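Local atomic coordinates of metalloregulator ScaR (Streptococcus gordonii, PDB entry 3HRS), a protein that acts as a manganese-activated transcriptional repressor of the DtxR/MntR family, a homodimer that probably binds DNA through its winged helix-turn-helix domains. Residues K9-L14 and N19-K24; E144-K147 and D151-L154; N170-G175 and I199-P204. All blocks are in the same frame, centred on the assembly; numbering follows the deposited sequence.

Interaction 1. Residues K9-L14 and N19-K24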
loop_
_atom_site.group_PDB
_atom_site.type_symbol
_atom_site.label_atom_id
_atom_site.label_comp_id
_atom_site.label_asym_id
_atom_site.label_seq_id
_atom_site.Cartn_x
_atom_site.Cartn_y
_atom_site.Cartn_z
ATOM N N LYS A 9 -16.339 -5.589 -12.199
ATOM C CA LYS A 9 -15.837 -4.465 -12.981
ATOM C C LYS A 9 -16.149 -4.774 -14.442
ATOM O O LYS A 9 -16.857 -4.018 -15.109
ATOM C CB LYS A 9 -14.340 -4.267 -12.782
ATOM C CG LYS A 9 -13.877 -2.824 -12.907
ATOM C CD LYS A 9 -13.482 -2.454 -14.333
ATOM C CE LYS A 9 -12.010 -2.753 -14.601
ATOM N NZ LYS A 9 -11.052 -1.728 -14.066
ATOM N N CYS A 10 -15.635 -5.907 -14.916
ATOM C CA CYS A 10 -15.878 -6.366 -16.276
ATOM C C CYS A 10 -17.361 -6.246 -16.669
ATOM O O CYS A 10 -17.737 -5.418 -17.489
ATOM C CB CYS A 10 -15.381 -7.806 -16.431
ATOM S SG CYS A 10 -15.966 -8.653 -17.918
ATOM N N LEU A 11 -18.197 -7.069 -16.066
ATOM C CA LEU A 11 -19.627 -7.026 -16.305
ATOM C C LEU A 11 -20.167 -5.613 -16.306
ATOM O O LEU A 11 -21.103 -5.296 -17.037
ATOM C CB LEU A 11 -20.339 -7.813 -15.211
ATOM C CG LEU A 11 -20.026 -9.287 -15.358
ATOM C CD1 LEU A 11 -20.211 -9.979 -14.035
ATOM C CD2 LEU A 11 -20.947 -9.841 -16.414
ATOM N N TYR A 12 -19.606 -4.779 -15.444
ATOM C CA TYR A 12 -20.124 -3.440 -15.276
ATOM C C TYR A 12 -19.888 -2.664 -16.549
ATOM O O TYR A 12 -20.825 -2.114 -17.118
ATOM C CB TYR A 12 -19.438 -2.737 -14.121
ATOM C CG TYR A 12 -19.800 -1.284 -14.037
ATOM C CD1 TYR A 12 -18.891 -0.285 -14.422
ATOM C CD2 TYR A 12 -21.061 -0.901 -13.596
ATOM C CE1 TYR A 12 -19.233 1.052 -14.347
ATOM C CE2 TYR A 12 -21.413 0.429 -13.526
ATOM C CZ TYR A 12 -20.502 1.404 -13.897
ATOM O OH TYR A 12 -20.887 2.724 -13.816
ATOM N N GLU A 13 -18.632 -2.629 -16.992
ATOM C CA GLU A 13 -18.287 -1.963 -18.238
ATOM C C GLU A 13 -18.852 -2.709 -19.441
ATOM O O GLU A 13 -19.114 -2.109 -20.485
ATOM C CB GLU A 13 -16.767 -1.742 -18.378
ATOM C CG GLU A 13 -15.880 -2.919 -18.022
ATOM C CD GLU A 13 -14.447 -2.481 -17.697
ATOM O OE1 GLU A 13 -14.242 -1.269 -17.444
ATOM O OE2 GLU A 13 -13.531 -3.339 -17.692
ATOM N N LEU A 14 -19.057 -4.011 -19.286
ATOM C CA LEU A 14 -19.582 -4.828 -20.376
ATOM C C LEU A 14 -21.034 -4.482 -20.670
ATOM O O LEU A 14 -21.628 -5.002 -21.610
ATOM C CB LEU A 14 -19.461 -6.312 -20.046
ATOM C CG LEU A 14 -19.534 -7.264 -21.231
ATOM C CD1 LEU A 14 -18.954 -6.587 -22.436
ATOM C CD2 LEU A 14 -18.785 -8.546 -20.932
ATOM N N ASN A 19 -25.660 -4.214 -24.671
ATOM C CA ASN A 19 -25.981 -5.381 -25.462
ATOM C C ASN A 19 -26.315 -6.425 -24.415
ATOM O O ASN A 19 -26.370 -6.108 -23.225
ATOM C CB ASN A 19 -24.760 -5.808 -26.292
ATOM C CG ASN A 19 -25.129 -6.300 -27.693
ATOM O OD1 ASN A 19 -25.871 -5.639 -28.422
ATOM N ND2 ASN A 19 -24.583 -7.450 -28.080
ATOM N N LYS A 20 -26.544 -7.661 -24.842
ATOM C CA LYS A 20 -26.593 -8.761 -23.899
ATOM C C LYS A 20 -25.225 -8.880 -23.229
ATOM O O LYS A 20 -24.409 -7.961 -23.275
ATOM C CB LYS A 20 -26.974 -10.074 -24.593
ATOM C CG LYS A 20 -28.451 -10.432 -24.514
ATOM C CD LYS A 20 -28.913 -11.133 -25.792
ATOM C CE LYS A 20 -29.003 -10.141 -26.969
ATOM N NZ LYS A 20 -28.725 -10.742 -28.313
ATOM N N ILE A 21 -25.001 -10.017 -22.588
ATOM C CA ILE A 21 -23.751 -10.324 -21.939
ATOM C C ILE A 21 -23.664 -11.825 -22.012
ATOM O O ILE A 21 -24.214 -12.527 -21.173
ATOM C CB ILE A 21 -23.775 -9.914 -20.477
ATOM C CG1 ILE A 21 -23.917 -8.404 -20.346
ATOM C CG2 ILE A 21 -22.509 -10.355 -19.775
ATOM C CD1 ILE A 21 -23.487 -7.892 -18.975
ATOM N N THR A 22 -23.016 -12.326 -23.050
ATOM C CA THR A 22 -22.845 -13.760 -23.184
ATOM C C THR A 22 -21.902 -14.189 -22.062
ATOM O O THR A 22 -21.275 -13.343 -21.427
ATOM C CB THR A 22 -22.224 -14.099 -24.547
ATOM O OG1 THR A 22 -20.819 -14.319 -24.393
ATOM C CG2 THR A 22 -22.443 -12.949 -25.525
ATOM N N ASN A 23 -21.809 -15.485 -21.792
ATOM C CA ASN A 23 -20.734 -15.965 -20.933
ATOM C C ASN A 23 -19.481 -16.135 -21.777
ATOM O O ASN A 23 -18.364 -16.030 -21.274
ATOM C CB ASN A 23 -21.105 -17.272 -20.230
ATOM C CG ASN A 23 -22.140 -17.071 -19.134
ATOM O OD1 ASN A 23 -23.110 -16.335 -19.311
ATOM N ND2 ASN A 23 -21.942 -17.731 -18.000
ATOM N N LYS A 24 -19.689 -16.393 -23.069
ATOM C CA LYS A 24 -18.608 -16.422 -24.051
ATOM C C LYS A 24 -17.821 -15.119 -23.896
ATOM O O LYS A 24 -16.596 -15.133 -23.750
ATOM C CB LYS A 24 -19.173 -16.580 -25.484
ATOM C CG LYS A 24 -18.177 -17.112 -26.561
ATOM C CD LYS A 24 -18.862 -17.514 -27.905
ATOM C CE LYS A 24 -17.864 -18.148 -28.908
ATOM N NZ LYS A 24 -18.453 -18.679 -30.189
#
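I21 reaches back from the loop to meet L11 and L14 at the end of helix 4-13, a worked example of how one branched residue can close a short connection between two helices. The tight part is the crossing of I21 and L11, whose side chains lie at about a right angle. There the branch methyl CG2 of I21 sits 3.7 Å from CD2 of L11, while its other tip, CD1, lies 4.0 Å from the carbonyl O of L11. With CG1 opposite the carbonyl carbon (chi1 -64°) and CG2 anti to the backbone N, both branches of I21 meet L11. L14 stands a little farther off, its CD2 4.3 Å from the same CG2, yet more of its surface is buried against the loop.

The solvent side of the loop contrasts with this. K20 turns its CB away from the helix and is exposed; T22, also exposed, is the N-cap of helix 23-30, with OG1 hydrogen-bonded to the backbone N of E25. Beyond the contact, L11 also touches I26 of helix 23-30 and M41 and L44 of helix 34-46, so the leucine faces the interior of the N-terminal winged helix-turn-helix domain. No hydrogen bond crosses between 9-14 and 19-24; the union of loop and helix therefore rests on apolar side-chain packing, while the charged K20 stays exposed and T22 caps helix 23-30.

Interaction 2. Residues E144-K147 and D151-L154; sequences EEAK and DYIL
The one aromatic ring here is that of Y152, and the methyl of A146 approaches it obliquely, near the hydroxyl end, the ring's far end from the strand. V211 of strand 209-212, F180 of strand 177-184 and K213 of the loop that follows strand 209-212 also touch this side chain. The strands belong to the five-stranded antiparallel sheet of the C-terminal FeoA domain, which belongs to the SH3-like class, and Y152 lies on its first strand, 150-157.

The example illustrates how a loop entering a strand can be folded back over a residue of that same strand. Only a few residues separate A146 from Y152, and the chain doubles back between them. The CB atoms of both residues point toward the opposite segment, yet their CA atoms stay 9.8 Å apart; the length of the ring bridges that gap. Its direction follows from the first torsion, which sets CG opposite the carbonyl carbon and beside the backbone N (chi1 -88°).

The contact between the segments is small and apolar, with A146 CB 4.3 Å from Y152 CZ and no hydrogen bond across. K147 joins marginally through its backbone, while its CB points away from the strand and the residue is exposed. The polar end of the ring is satisfied nearby: Y152 OH hydrogen-bonds to the carbonyl O of E148, between the two segments, while the A146 CB methyl sits 4.0 Å from that same hydroxyl oxygen.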
loop_
_atom_site.group_PDB
_atom_site.type_symbol
_atom_site.label_atom_id
_atom_site.label_comp_id
_atom_site.label_asym_id
_atom_site.label_seq_id
_atom_site.Cartn_x
_atom_site.Cartn_y
_atom_site.Cartn_z
ATOM N N GLU A 144 -16.403 8.109 -30.911
ATOM C CA GLU A 144 -17.198 7.493 -31.962
ATOM C C GLU A 144 -18.638 8.015 -31.986
ATOM O O GLU A 144 -19.214 8.201 -33.064
ATOM C CB GLU A 144 -17.175 5.965 -31.876
ATOM C CG GLU A 144 -18.336 5.353 -31.119
ATOM C CD GLU A 144 -18.507 3.882 -31.443
ATOM O OE1 GLU A 144 -18.627 3.067 -30.500
ATOM O OE2 GLU A 144 -18.501 3.541 -32.643
ATOM N N GLU A 145 -19.217 8.258 -30.813
ATOM C CA GLU A 145 -20.570 8.795 -30.778
ATOM C C GLU A 145 -20.566 10.321 -30.659
ATOM O O GLU A 145 -21.423 10.911 -30.005
ATOM C CB GLU A 145 -21.426 8.117 -29.695
ATOM C CG GLU A 145 -21.107 8.493 -28.257
ATOM C CD GLU A 145 -21.542 7.420 -27.257
ATOM O OE1 GLU A 145 -21.049 7.435 -26.105
ATOM O OE2 GLU A 145 -22.369 6.558 -27.627
ATOM N N ALA A 146 -19.599 10.952 -31.320
ATOM C CA ALA A 146 -19.512 12.406 -31.347
ATOM C C ALA A 146 -20.096 12.947 -32.647
ATOM O O ALA A 146 -19.580 12.668 -33.736
ATOM C CB ALA A 146 -18.069 12.856 -31.182
ATOM N N LYS A 147 -21.172 13.724 -32.529
ATOM C CA LYS A 147 -21.902 14.235 -33.701
ATOM C C LYS A 147 -21.137 15.331 -34.453
ATOM O O LYS A 147 -20.547 15.080 -35.505
ATOM C CB LYS A 147 -23.295 14.746 -33.292
ATOM C CG LYS A 147 -24.435 13.721 -33.395
ATOM C CD LYS A 147 -25.720 14.252 -32.748
ATOM C CE LYS A 147 -26.950 14.121 -33.671
ATOM N NZ LYS A 147 -27.548 12.753 -33.737
ATOM N N ASP A 151 -13.584 21.664 -32.674
ATOM C CA ASP A 151 -12.737 21.593 -31.494
ATOM C C ASP A 151 -13.376 20.779 -30.371
ATOM O O ASP A 151 -14.595 20.800 -30.195
ATOM C CB ASP A 151 -12.367 23.003 -31.026
ATOM C CG ASP A 151 -11.377 23.680 -31.959
ATOM O OD1 ASP A 151 -10.154 23.531 -31.745
ATOM O OD2 ASP A 151 -11.824 24.362 -32.913
ATOM N N TYR A 152 -12.535 20.061 -29.628
ATOM C CA TYR A 152 -12.970 19.184 -28.540
ATOM C C TYR A 152 -11.893 19.088 -27.444
ATOM O O TYR A 152 -10.696 19.153 -27.734
ATOM C CB TYR A 152 -13.249 17.779 -29.075
ATOM C CG TYR A 152 -14.655 17.540 -29.589
ATOM C CD1 TYR A 152 -15.009 17.841 -30.904
ATOM C CD2 TYR A 152 -15.625 16.979 -28.767
ATOM C CE1 TYR A 152 -16.295 17.608 -31.375
ATOM C CE2 TYR A 152 -16.911 16.742 -29.229
ATOM C CZ TYR A 152 -17.243 17.059 -30.534
ATOM O OH TYR A 152 -18.523 16.813 -30.985
ATOM N N ILE A 153 -12.307 18.939 -26.186
ATOM C CA ILE A 153 -11.354 18.586 -25.137
ATOM C C ILE A 153 -11.272 17.074 -25.000
ATOM O O ILE A 153 -12.295 16.383 -24.998
ATOM C CB ILE A 153 -11.749 19.108 -23.755
ATOM C CG1 ILE A 153 -12.491 20.437 -23.840
ATOM C CG2 ILE A 153 -10.519 19.259 -22.889
ATOM C CD1 ILE A 153 -12.910 20.952 -22.451
ATOM N N LEU A 154 -10.057 16.557 -24.888
ATOM C CA LEU A 154 -9.875 15.137 -24.613
ATOM C C LEU A 154 -10.041 14.912 -23.123
ATOM O O LEU A 154 -9.076 14.984 -22.366
ATOM C CB LEU A 154 -8.491 14.690 -25.042
ATOM C CG LEU A 154 -8.359 13.180 -25.019
ATOM C CD1 LEU A 154 -9.709 12.612 -25.352
ATOM C CD2 LEU A 154 -7.317 12.755 -26.033
#

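Interaction 3. Residues N170-G175 and I199-P204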
loop_
_atom_site.group_PDB
_atom_site.type_symbol
_atom_site.label_atom_id
_atom_site.label_comp_id
_atom_site.label_asym_id
_atom_site.label_seq_id
_atom_site.Cartn_x
_atom_site.Cartn_y
_atom_site.Cartn_z
ATOM N N ASN A 170 1.260 8.700 -29.537
ATOM C CA ASN A 170 0.694 9.579 -30.558
ATOM C C ASN A 170 0.355 10.928 -29.934
ATOM O O ASN A 170 -0.453 11.694 -30.468
ATOM C CB ASN A 170 -0.555 8.961 -31.197
ATOM C CG ASN A 170 -0.227 7.875 -32.219
ATOM O OD1 ASN A 170 -0.764 6.763 -32.155
ATOM N ND2 ASN A 170 0.652 8.197 -33.173
ATOM N N GLY A 171 0.962 11.192 -28.777
ATOM C CA GLY A 171 0.802 12.455 -28.074
ATOM C C GLY A 171 -0.636 12.857 -27.817
ATOM O O GLY A 171 -1.008 14.022 -27.959
ATOM N N LEU A 172 -1.452 11.877 -27.447
ATOM C CA LEU A 172 -2.822 12.137 -27.056
ATOM C C LEU A 172 -2.881 12.036 -25.560
ATOM O O LEU A 172 -2.445 11.047 -24.985
ATOM C CB LEU A 172 -3.765 11.137 -27.706
ATOM C CG LEU A 172 -4.216 11.626 -29.077
ATOM C CD1 LEU A 172 -4.726 10.478 -29.902
ATOM C CD2 LEU A 172 -5.274 12.707 -28.918
ATOM N N GLN A 173 -3.403 13.072 -24.925
ATOM C CA GLN A 173 -3.264 13.215 -23.486
ATOM C C GLN A 173 -4.489 13.898 -22.915
ATOM O O GLN A 173 -5.045 14.823 -23.504
ATOM C CB GLN A 173 -1.994 14.006 -23.144
ATOM C CG GLN A 173 -1.696 14.153 -21.651
ATOM C CD GLN A 173 -0.546 15.127 -21.364
ATOM O OE1 GLN A 173 0.322 15.351 -22.212
ATOM N NE2 GLN A 173 -0.545 15.713 -20.165
ATOM N N VAL A 174 -4.921 13.425 -21.762
ATOM C CA VAL A 174 -6.080 14.020 -21.147
ATOM C C VAL A 174 -5.774 15.481 -20.921
ATOM O O VAL A 174 -4.834 15.812 -20.198
ATOM C CB VAL A 174 -6.390 13.372 -19.796
ATOM C CG1 VAL A 174 -7.827 13.637 -19.429
ATOM C CG2 VAL A 174 -6.100 11.877 -19.851
ATOM N N GLY A 175 -6.562 16.352 -21.535
ATOM C CA GLY A 175 -6.383 17.778 -21.361
ATOM C C GLY A 175 -6.129 18.513 -22.663
ATOM O O GLY A 175 -6.672 19.596 -22.872
ATOM N N ILE A 199 -3.941 12.648 -37.732
ATOM C CA ILE A 199 -3.820 11.331 -37.142
ATOM C C ILE A 199 -5.129 10.567 -37.349
ATOM O O ILE A 199 -6.210 11.155 -37.299
ATOM C CB ILE A 199 -3.479 11.460 -35.649
ATOM C CG1 ILE A 199 -2.921 10.147 -35.102
ATOM C CG2 ILE A 199 -4.696 11.922 -34.861
ATOM C CD1 ILE A 199 -2.425 10.249 -33.676
ATOM N N GLN A 200 -5.032 9.262 -37.596
ATOM C CA GLN A 200 -6.219 8.464 -37.900
ATOM C C GLN A 200 -6.471 7.347 -36.878
ATOM O O GLN A 200 -5.637 6.461 -36.702
ATOM C CB GLN A 200 -6.082 7.849 -39.291
ATOM C CG GLN A 200 -5.202 8.643 -40.252
ATOM C CD GLN A 200 -5.914 9.832 -40.851
ATOM O OE1 GLN A 200 -7.133 9.809 -41.044
ATOM N NE2 GLN A 200 -5.157 10.885 -41.156
ATOM N N LEU A 201 -7.620 7.375 -36.207
ATOM C CA LEU A 201 -7.947 6.310 -35.260
ATOM C C LEU A 201 -8.994 5.369 -35.833
ATOM O O LEU A 201 -9.901 5.782 -36.558
ATOM C CB LEU A 201 -8.483 6.856 -33.935
ATOM C CG LEU A 201 -7.992 8.130 -33.251
ATOM C CD1 LEU A 201 -8.853 8.354 -32.006
ATOM C CD2 LEU A 201 -6.506 8.064 -32.898
ATOM N N ALA A 202 -8.867 4.097 -35.486
ATOM C CA ALA A 202 -9.871 3.115 -35.836
ATOM C C ALA A 202 -11.050 3.194 -34.871
ATOM O O ALA A 202 -10.983 3.859 -33.838
ATOM C CB ALA A 202 -9.265 1.722 -35.818
ATOM N N GLN A 203 -12.129 2.505 -35.211
ATOM C CA GLN A 203 -13.308 2.464 -34.358
ATOM C C GLN A 203 -13.013 1.988 -32.924
ATOM O O GLN A 203 -13.426 2.627 -31.963
ATOM C CB GLN A 203 -14.397 1.600 -35.004
ATOM C CG GLN A 203 -15.759 1.675 -34.323
ATOM C CD GLN A 203 -15.872 0.766 -33.109
ATOM O OE1 GLN A 203 -15.078 -0.160 -32.929
ATOM N NE2 GLN A 203 -16.871 1.026 -32.271
ATOM N N PRO A 204 -12.302 0.862 -32.772
ATOM C CA PRO A 204 -12.068 0.324 -31.424
ATOM C C PRO A 204 -11.349 1.304 -30.485
ATOM O O PRO A 204 -11.544 1.222 -29.272
ATOM C CB PRO A 204 -11.193 -0.911 -31.691
ATOM C CG PRO A 204 -10.610 -0.669 -33.058
ATOM C CD PRO A 204 -11.732 -0.022 -33.798
#
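A single methyl, CD1 of I199, touches both the side chain of a polar asparagine, N170, and an apolar leucine, L172. It comes against N170 at the root of the side chain, 3.4 Å from CB and 3.5 Å from CG, the two side chains running obliquely to one another. It also lies 4.4 Å from CD1 of L172. The reach of that methyl comes from a fully extended isoleucine: CG1 is anti to the backbone N (chi1 -162°) and chi2 continues the line at 174°, carrying CD1 outward from the strand toward the loop.

The apolar continuation is made by L201, two residues further along strand 197-201. Its CD2 stands 4.2 Å from CD1 of L172, so L172 CD1 touches both L201 and I199. L172 is buried and is also covered by L154 of strand 150-157 and L167 of helix 161-168. L201 likewise touches Y166 of that helix and L192 of strand 189-194. N170 lies on the partly exposed margin, so the contact passes from a water-accessible edge into a hydrophobic interior. No hydrogen bond joins the two segments.

A Schellman motif ends helix 161-168 between N170 and L172. G171, with positive phi (53°), is its C-prime residue, with L172 N bonded to L167 O and G171 N to E168 O. The chain leaves the helix there, and L172 packs on L167 of it. A helix terminated by a Schellman motif, with the leucine that follows packed against the edge strand 197-201, is one of the contacts joining helix and antiparallel sheet in the SH3-like FeoA domain.

Interactions 2 and 3 belong to one structure, the FeoA domain: their centres are 11 Å apart and they touch directly. The backbone pair L154 O and G175 N, 3.0 Å apart, is a probable hydrogen bond, and E144 OE2 meets Q203 NE2 at the same distance. Packing between L154 and L172 adds an apolar link. Interaction 1 stands apart in the N-terminal DNA-binding domain, its centre 25 Å from either of the others and not touching them. The metal site, empty in this apo chain, is nearest interaction 3: the side chain of L172 lies about 10 Å from that of H124, a zinc ligand seen in another structure of the protein, and V174 touches H124.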